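Local coordinates for maternal effect protein oskar (Drosophila melanogaster, PDB 5A4A) that induces the germline of the fly and binds RNA, probably through this domain, which has the fold of the SGNH hydrolases, at residues Gly29-Leu34 against Glu185-Trp190; Ile85-Ile90 against Thr120-Leu125. All coordinates share one frame; numbering follows the deposited sequence.

Both contacts lie at the C-terminal ends of neighbouring parallel strands of the central sheet, their centres about 9 Å apart. Strand 25-29 leads into helix 31-40, strand 80-84 into helix 87-91, and strand 116-120 into the loop holding 120-125; 185-190 comes last, just before helix 192-204. Interaction 2 is therefore nested within the long chain loop closed by interaction 1. The two touch directly: F32 packs on L125, D30 on S87, and Y187 on V88. In SGNH hydrolases this end of the sheet carries the active site; here D31 and F189 probably replace its serine and histidine, consistent with a domain that keeps the fold but not the hydrolase chemistry.

Interaction 1. Residues Gly29-Leu34 against Glu185-Trp190; sequences GDDFML and EPYLFW
The oxygen of water 1 is held between D31 and Y187 by three hydrogen bonds: it accepts from D31 N, donates to D31 OD2 at 2.6 Å, and meets Y187 OH at 2.7 Å. S59 OG also bonds D31 OD2, so this buried carboxylate oxygen has two partners. The turn from strand 25-29 into helix 31-40 is where SGNH hydrolases carry their GDS motif; D31 probably occupies the place of the nucleophilic serine, and F189 that of the histidine. D30, a fitting N-cap, accepts from F32 N through OD1 at 3.1 Å, with an N-H...O angle of 159°.

F32 is the hub of an aromatic cluster. With CG beside its backbone N (chi1 -66°), its ring reaches in among Y187, F189 and W190. One face takes Y187 CD2, which lies 3.5 Å from F32 CZ, the two ring planes being tilted obliquely. The five-membered ring of W190 is nearly parallel to the F32 ring but slid aside, and F32 CB rests 3.8 Å from W190 CZ2. Cutting F32 back to an alanine is likely to open a gap among Y187, F189 and W190, and Y187 CD2 would lose the face it lies over. F189 turns its edge to the first helical turn, with CE1 3.5 Å from D31 O, while L188 O lies at the edge of the F32 ring, 3.7 Å from F32 CE1.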
loop_
_atom_site.group_PDB
_atom_site.type_symbol
_atom_site.label_atom_id
_atom_site.label_comp_id
_atom_site.label_asym_id
_atom_site.label_seq_id
_atom_site.Cartn_x
_atom_site.Cartn_y
_atom_site.Cartn_z
ATOM N N GLY A 29 -1.425 0.597 -3.506
ATOM C CA GLY A 29 -1.396 -0.111 -2.240
ATOM C C GLY A 29 -2.449 -1.193 -2.185
ATOM O O GLY A 29 -3.015 -1.545 -3.199
ATOM N N ASP A 30 -2.692 -1.702 -0.983
ATOM C CA ASP A 30 -3.647 -2.791 -0.763
ATOM C C ASP A 30 -4.915 -2.283 -0.055
ATOM O O ASP A 30 -5.255 -1.110 -0.184
ATOM C CB ASP A 30 -2.950 -3.934 -0.005
ATOM C CG ASP A 30 -2.275 -3.468 1.269
ATOM O OD1 ASP A 30 -2.890 -2.682 2.020
ATOM O OD2 ASP A 30 -1.123 -3.888 1.531
ATOM N N ASP A 31 -5.626 -3.142 0.682
ATOM C CA ASP A 31 -6.850 -2.699 1.358
ATOM C C ASP A 31 -6.680 -1.518 2.292
ATOM O O ASP A 31 -7.621 -0.751 2.464
ATOM C CB ASP A 31 -7.510 -3.820 2.158
ATOM C CG ASP A 31 -8.347 -4.736 1.298
ATOM O OD1 ASP A 31 -9.462 -4.320 0.884
ATOM O OD2 ASP A 31 -7.894 -5.875 1.056
ATOM N N PHE A 32 -5.508 -1.372 2.914
ATOM C CA PHE A 32 -5.340 -0.271 3.871
ATOM C C PHE A 32 -5.425 1.100 3.209
ATOM O O PHE A 32 -6.184 1.958 3.648
ATOM C CB PHE A 32 -4.057 -0.411 4.694
ATOM C CG PHE A 32 -4.067 -1.594 5.614
ATOM C CD1 PHE A 32 -4.900 -1.617 6.728
ATOM C CD2 PHE A 32 -3.258 -2.685 5.362
ATOM C CE1 PHE A 32 -4.919 -2.709 7.573
ATOM C CE2 PHE A 32 -3.273 -3.783 6.210
ATOM C CZ PHE A 32 -4.116 -3.796 7.310
ATOM N N MET A 33 -4.654 1.306 2.151
ATOM C CA MET A 33 -4.757 2.552 1.410
ATOM C C MET A 33 -6.062 2.648 0.613
ATOM O O MET A 33 -6.608 3.735 0.469
ATOM C CB MET A 33 -3.531 2.770 0.521
ATOM C CG MET A 33 -2.269 3.134 1.302
ATOM S SD MET A 33 -2.497 4.664 2.217
ATOM C CE MET A 33 -3.067 5.694 0.885
ATOM N N LEU A 34 -6.573 1.516 0.124
ATOM C CA LEU A 34 -7.878 1.502 -0.538
ATOM C C LEU A 34 -8.948 2.077 0.395
ATOM O O LEU A 34 -9.735 2.940 0.000
ATOM C CB LEU A 34 -8.254 0.086 -0.976
ATOM C CG LEU A 34 -9.584 -0.072 -1.736
ATOM C CD1 LEU A 34 -9.609 0.847 -2.943
ATOM C CD2 LEU A 34 -9.797 -1.512 -2.180
ATOM N N GLU A 185 -6.790 -13.523 5.038
ATOM C CA GLU A 185 -6.421 -13.064 6.376
ATOM C C GLU A 185 -7.320 -11.910 6.796
ATOM O O GLU A 185 -7.690 -11.077 5.974
ATOM C CB GLU A 185 -4.957 -12.582 6.424
ATOM C CG GLU A 185 -3.932 -13.687 6.499
ATOM C CD GLU A 185 -3.740 -14.406 5.186
ATOM O OE1 GLU A 185 -3.740 -13.737 4.136
ATOM O OE2 GLU A 185 -3.596 -15.645 5.211
ATOM N N PRO A 186 -7.639 -11.835 8.090
ATOM C CA PRO A 186 -8.509 -10.767 8.590
ATOM C C PRO A 186 -7.746 -9.458 8.737
ATOM O O PRO A 186 -6.564 -9.451 9.109
ATOM C CB PRO A 186 -8.942 -11.278 9.959
ATOM C CG PRO A 186 -7.807 -12.183 10.391
ATOM C CD PRO A 186 -7.301 -12.823 9.130
ATOM N N TYR A 187 -8.433 -8.357 8.452
ATOM C CA TYR A 187 -7.820 -7.031 8.478
ATOM C C TYR A 187 -8.441 -6.220 9.598
ATOM O O TYR A 187 -9.656 -6.233 9.762
ATOM C CB TYR A 187 -8.095 -6.314 7.151
ATOM C CG TYR A 187 -7.156 -6.696 6.039
ATOM C CD1 TYR A 187 -7.078 -8.003 5.578
ATOM C CD2 TYR A 187 -6.323 -5.743 5.462
ATOM C CE1 TYR A 187 -6.201 -8.349 4.562
ATOM C CE2 TYR A 187 -5.446 -6.079 4.445
ATOM C CZ TYR A 187 -5.383 -7.375 4.004
ATOM O OH TYR A 187 -4.507 -7.694 2.988
ATOM N N LEU A 188 -7.608 -5.526 10.377
ATOM C CA LEU A 188 -8.111 -4.571 11.363
ATOM C C LEU A 188 -7.845 -3.170 10.817
ATOM O O LEU A 188 -6.691 -2.715 10.765
ATOM C CB LEU A 188 -7.412 -4.744 12.723
ATOM C CG LEU A 188 -8.106 -4.005 13.881
ATOM C CD1 LEU A 188 -9.484 -4.635 14.129
ATOM C CD2 LEU A 188 -7.270 -4.009 15.148
ATOM N N PHE A 189 -8.901 -2.487 10.391
ATOM C CA PHE A 189 -8.731 -1.215 9.694
ATOM C C PHE A 189 -8.527 -0.024 10.609
ATOM O O PHE A 189 -8.902 -0.053 11.781
ATOM C CB PHE A 189 -9.899 -0.975 8.744
ATOM C CG PHE A 189 -9.855 -1.851 7.539
ATOM C CD1 PHE A 189 -9.055 -1.505 6.457
ATOM C CD2 PHE A 189 -10.568 -3.047 7.503
ATOM C CE1 PHE A 189 -8.984 -2.322 5.339
ATOM C CE2 PHE A 189 -10.509 -3.864 6.392
ATOM C CZ PHE A 189 -9.715 -3.505 5.309
ATOM N N TRP A 190 -7.880 1.010 10.073
ATOM C CA TRP A 190 -7.692 2.236 10.813
ATOM C C TRP A 190 -9.052 2.916 10.965
ATOM O O TRP A 190 -9.838 2.980 10.019
ATOM C CB TRP A 190 -6.714 3.165 10.080
ATOM C CG TRP A 190 -5.461 2.482 9.566
ATOM C CD1 TRP A 190 -4.805 1.410 10.123
ATOM C CD2 TRP A 190 -4.707 2.849 8.396
ATOM N NE1 TRP A 190 -3.697 1.086 9.356
ATOM C CE2 TRP A 190 -3.625 1.947 8.294
ATOM C CE3 TRP A 190 -4.856 3.841 7.422
ATOM C CZ2 TRP A 190 -2.685 2.023 7.253
ATOM C CZ3 TRP A 190 -3.930 3.909 6.388
ATOM C CH2 TRP A 190 -2.857 3.003 6.313
HETATM O O HOH W 1 -5.291 -6.070 0.955
#

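Interaction 2. Residues Ile85-Ile90 against Thr120-Leu125; sequences IGSVDI and TNLAPL
L122 and I90 reach toward each other tip to tip, with L122 CD1 3.7 Å from I90 CD1. I90 extends its longer branch fully (chi2 -179°), which carries CD1 away from helix 87-91, while CG2, the shorter branch, points to L125 CD1. L122 has CG beside its own backbone N (chi1 -56°), which aims the side chain at helix 87-91. With chi2 near 180°, CD1 continues the extended chain to the backbone at G86 and S87, 3.7 Å from S87 N, whereas CD2 branches to the carbonyl of I85, 3.5 Å from I85 O. A forked leucine suits this place because one methyl meets the first residues of the helix and the other the carbonyl just before it.

Glycine suits position 86 twice over: a CB would press on L122 CD1, and at a phi of 131° it would also jam against I85 O. G86 is the N-cap of helix 87-91, in the segment G86-D89 that probably matches the GxND block of SGNH hydrolases, with V88 where relatives have the asparagine of the oxyanion hole.

S87 brings a small polar group to an otherwise apolar patch. Its OG lies 3.9 Å from L122 CD2 and 4.1 Å from L125 CD2, and bonds water 3, which in turn donates to A123 O at 2.8 Å. Where the parallel strands 80-84 and 116-120 end, water 2 links the two segments, accepting from I85 N and donating to T120 O at 2.8 Å.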
loop_
_atom_site.group_PDB
_atom_site.type_symbol
_atom_site.label_atom_id
_atom_site.label_comp_id
_atom_site.label_asym_id
_atom_site.label_seq_id
_atom_site.Cartn_x
_atom_site.Cartn_y
_atom_site.Cartn_z
ATOM N N ILE A 85 3.041 -0.748 0.250
ATOM C CA ILE A 85 2.983 -2.107 -0.261
ATOM C C ILE A 85 3.838 -3.041 0.602
ATOM O O ILE A 85 4.923 -2.667 1.069
ATOM C CB ILE A 85 3.413 -2.133 -1.764
ATOM C CG1 ILE A 85 2.891 -3.374 -2.494
ATOM C CG2 ILE A 85 4.931 -1.974 -1.923
ATOM C CD1 ILE A 85 1.378 -3.381 -2.691
ATOM N N GLY A 86 3.336 -4.247 0.830
ATOM C CA GLY A 86 4.061 -5.228 1.615
ATOM C C GLY A 86 3.240 -5.892 2.705
ATOM O O GLY A 86 3.587 -6.994 3.139
ATOM N N SER A 87 2.180 -5.227 3.174
ATOM C CA SER A 87 1.353 -5.801 4.239
ATOM C C SER A 87 0.789 -7.152 3.834
ATOM O O SER A 87 0.742 -8.067 4.653
ATOM C CB SER A 87 0.198 -4.875 4.662
ATOM O OG SER A 87 0.690 -3.733 5.335
ATOM N N VAL A 88 0.372 -7.285 2.575
ATOM C CA VAL A 88 -0.225 -8.545 2.124
ATOM C C VAL A 88 0.831 -9.657 2.103
ATOM O O VAL A 88 0.570 -10.768 2.563
ATOM C CB VAL A 88 -0.898 -8.428 0.741
ATOM C CG1 VAL A 88 -1.541 -9.767 0.352
ATOM C CG2 VAL A 88 -1.972 -7.344 0.754
ATOM N N ASP A 89 2.019 -9.348 1.584
ATOM C CA ASP A 89 3.131 -10.303 1.607
ATOM C C ASP A 89 3.391 -10.804 3.022
ATOM O O ASP A 89 3.581 -11.999 3.241
ATOM C CB ASP A 89 4.424 -9.674 1.080
ATOM C CG ASP A 89 4.325 -9.247 -0.373
ATOM O OD1 ASP A 89 3.706 -8.199 -0.638
ATOM O OD2 ASP A 89 4.884 -9.946 -1.243
ATOM N N ILE A 90 3.402 -9.881 3.980
ATOM C CA ILE A 90 3.683 -10.240 5.364
ATOM C C ILE A 90 2.547 -11.080 5.937
ATOM O O ILE A 90 2.798 -12.104 6.563
ATOM C CB ILE A 90 3.963 -8.999 6.227
ATOM C CG1 ILE A 90 5.327 -8.424 5.822
ATOM C CG2 ILE A 90 3.944 -9.356 7.715
ATOM C CD1 ILE A 90 5.768 -7.213 6.601
ATOM N N THR A 120 5.765 4.970 1.499
ATOM C CA THR A 120 5.383 4.994 2.911
ATOM C C THR A 120 5.817 3.639 3.466
ATOM O O THR A 120 5.793 2.634 2.746
ATOM C CB THR A 120 3.867 5.174 3.121
ATOM O OG1 THR A 120 3.172 4.145 2.418
ATOM C CG2 THR A 120 3.377 6.547 2.599
ATOM N N ASN A 121 6.211 3.591 4.730
ATOM C CA ASN A 121 6.481 2.298 5.338
ATOM C C ASN A 121 5.165 1.648 5.812
ATOM O O ASN A 121 4.080 2.183 5.567
ATOM C CB ASN A 121 7.558 2.374 6.437
ATOM C CG ASN A 121 7.149 3.231 7.630
ATOM O OD1 ASN A 121 6.013 3.687 7.734
ATOM N ND2 ASN A 121 8.089 3.447 8.542
ATOM N N LEU A 122 5.252 0.506 6.473
ATOM C CA LEU A 122 4.024 -0.217 6.823
ATOM C C LEU A 122 3.517 0.156 8.206
ATOM O O LEU A 122 4.271 0.157 9.172
ATOM C CB LEU A 122 4.242 -1.724 6.768
ATOM C CG LEU A 122 4.758 -2.280 5.444
ATOM C CD1 LEU A 122 4.710 -3.808 5.461
ATOM C CD2 LEU A 122 3.919 -1.720 4.295
ATOM N N ALA A 123 2.228 0.462 8.293
ATOM C CA ALA A 123 1.563 0.601 9.584
ATOM C C ALA A 123 1.594 -0.734 10.325
ATOM O O ALA A 123 1.646 -1.796 9.704
ATOM C CB ALA A 123 0.108 1.067 9.385
ATOM N N PRO A 124 1.570 -0.687 11.664
ATOM C CA PRO A 124 1.444 -1.932 12.425
ATOM C C PRO A 124 0.146 -2.639 12.024
ATOM O O PRO A 124 -0.837 -1.969 11.712
ATOM C CB PRO A 124 1.354 -1.448 13.877
ATOM C CG PRO A 124 0.896 -0.009 13.774
ATOM C CD PRO A 124 1.540 0.506 12.529
ATOM N N LEU A 125 0.161 -3.964 12.004
ATOM C CA LEU A 125 -1.054 -4.744 11.772
ATOM C C LEU A 125 -1.692 -4.988 13.133
ATOM O O LEU A 125 -1.227 -5.829 13.915
ATOM C CB LEU A 125 -0.710 -6.059 11.067
ATOM C CG LEU A 125 -0.081 -5.872 9.682
ATOM C CD1 LEU A 125 0.429 -7.193 9.119
ATOM C CD2 LEU A 125 -1.080 -5.232 8.719
HETATM O O HOH W 2 5.649 0.417 0.982
HETATM O O HOH W 3 -0.060 -2.142 7.496
#